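Local coordinates for putative TetR family transcriptional regulator (Streptomyces coelicolor A3, PDB 3BQY), which probably binds operator DNA as a repressor of the TetR family, regulating transcription through a predicted helix-turn-helix motif, at residues Leu109-Ala112 with Asp113-Gly117. Sequence-based numbering, arbitrary orientation.
Sequences LRFA and DGLVG
The ring of Phe111 meets Leu115 one helical turn further on, where CD1 of the leucine reaches the far end of the ring obliquely, 4.0 Å from CZ. Both side chains run the same way, side by side. CG of Phe111 stands anti to the backbone N (chi1 160°), which swings the ring along the helix toward the later turn and brings CZ to the leucine methyl. Leu80 and Leu84 of helix 73-89 and Val61 also touch the Phe111 side chain, and Leu80 touches Leu115 as well, so a large flat group and a branched one suit this buried side.

The carboxylate of Asp113 leads away from the preceding turn. Its OD1 accepts a hydrogen bond from the backbone N of Leu176 in the second subunit, with a weaker one from His175 N of that subunit; an acidic side chain can thus satisfy amides across the interface. Tyr173 of the second subunit packs on both Leu109 and Asp113.

Hydrogen bonds from i to i+4 tie the turns together. Asp113 N lies 2.8 Å from Leu109 O, while Val116 N gives the straightest bond, 3.0 Å to Ala112 O at 174°. Leu115 N binds Phe111 O at 2.9 Å, linking the apolar pair through the backbone too. Gly114 N binds Arg110 O at 2.9 Å with a more bent N-H (148°). Val116 also sets CG2 3.3 Å from Ala112 O, packing its branch against the same turn. Ala112 touches both Leu133 of helix 126-151 and Leu176 of the second subunit; its single methyl suits such close neighbours.

The backbone bonds make this a regular alpha-helical segment, on which Phe111 and Leu115 form an i, i+4 pair, its apolar side chains joining helix 106-121 to neighbouring helices of the all-helical C-terminal domain characteristic of TetR-family dimers.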
loop_
_atom_site.group_PDB
_atom_site.type_symbol
_atom_site.label_atom_id
_atom_site.label_comp_id
_atom_site.label_asym_id
_atom_site.label_seq_id
_atom_site.Cartn_x
_atom_site.Cartn_y
_atom_site.Cartn_z
ATOM N N LEU A 109 11.504 2.341 -13.852
ATOM C CA LEU A 109 12.463 1.289 -14.229
ATOM C C LEU A 109 13.879 1.601 -13.700
ATOM O O LEU A 109 14.568 0.701 -13.211
ATOM C CB LEU A 109 12.491 1.090 -15.737
ATOM C CG LEU A 109 11.216 0.536 -16.401
ATOM C CD1 LEU A 109 11.356 0.579 -17.913
ATOM C CD2 LEU A 109 10.951 -0.891 -15.959
ATOM N N ARG A 110 14.329 2.846 -13.816
ATOM C CA ARG A 110 15.660 3.213 -13.317
ATOM C C ARG A 110 15.747 3.014 -11.807
ATOM O O ARG A 110 16.773 2.541 -11.292
ATOM C CB ARG A 110 16.046 4.655 -13.677
ATOM C CG ARG A 110 17.161 4.747 -14.694
ATOM C CD ARG A 110 17.507 6.201 -15.114
ATOM N NE ARG A 110 16.344 7.094 -15.221
ATOM C CZ ARG A 110 15.649 7.322 -16.337
ATOM N NH1 ARG A 110 15.989 6.770 -17.511
ATOM N NH2 ARG A 110 14.638 8.155 -16.298
ATOM N N PHE A 111 14.684 3.381 -11.102
ATOM C CA PHE A 111 14.605 3.200 -9.640
ATOM C C PHE A 111 14.721 1.698 -9.316
ATOM O O PHE A 111 15.525 1.315 -8.479
ATOM C CB PHE A 111 13.268 3.769 -9.074
ATOM C CG PHE A 111 12.910 3.222 -7.723
ATOM C CD1 PHE A 111 13.527 3.723 -6.571
ATOM C CD2 PHE A 111 11.985 2.203 -7.590
ATOM C CE1 PHE A 111 13.199 3.205 -5.307
ATOM C CE2 PHE A 111 11.680 1.676 -6.342
ATOM C CZ PHE A 111 12.295 2.182 -5.196
ATOM N N ALA A 112 13.939 0.865 -10.013
ATOM C CA ALA A 112 13.874 -0.569 -9.716
ATOM C C ALA A 112 15.213 -1.228 -10.044
ATOM O O ALA A 112 15.744 -2.029 -9.262
ATOM C CB ALA A 112 12.749 -1.232 -10.534
ATOM N N ASP A 113 15.730 -0.927 -11.226
ATOM C CA ASP A 113 17.020 -1.477 -11.658
ATOM C C ASP A 113 18.134 -1.055 -10.692
ATOM O O ASP A 113 19.001 -1.856 -10.340
ATOM C CB ASP A 113 17.320 -0.999 -13.101
ATOM C CG ASP A 113 18.543 -1.681 -13.702
ATOM O OD1 ASP A 113 18.511 -2.900 -13.941
ATOM O OD2 ASP A 113 19.544 -1.002 -13.921
ATOM N N GLY A 114 18.100 0.215 -10.265
ATOM C CA GLY A 114 19.115 0.766 -9.372
ATOM C C GLY A 114 19.077 0.044 -8.035
ATOM O O GLY A 114 20.126 -0.352 -7.514
ATOM N N LEU A 115 17.877 -0.132 -7.479
ATOM C CA LEU A 115 17.726 -0.834 -6.183
ATOM C C LEU A 115 18.202 -2.287 -6.252
ATOM O O LEU A 115 18.981 -2.738 -5.399
ATOM C CB LEU A 115 16.271 -0.768 -5.677
ATOM C CG LEU A 115 16.063 -1.163 -4.187
ATOM C CD1 LEU A 115 14.727 -0.586 -3.626
ATOM C CD2 LEU A 115 16.079 -2.641 -3.978
ATOM N N VAL A 116 17.731 -3.028 -7.257
ATOM C CA VAL A 116 18.183 -4.412 -7.441
ATOM C C VAL A 116 19.716 -4.463 -7.629
ATOM O O VAL A 116 20.394 -5.348 -7.068
ATOM C CB VAL A 116 17.440 -5.094 -8.642
ATOM C CG1 VAL A 116 18.020 -6.502 -8.919
ATOM C CG2 VAL A 116 15.902 -5.176 -8.381
ATOM N N GLY A 117 20.259 -3.522 -8.420
ATOM C CA GLY A 117 21.706 -3.432 -8.653
ATOM C C GLY A 117 22.517 -3.205 -7.384
ATOM O O GLY A 117 23.567 -3.806 -7.168
#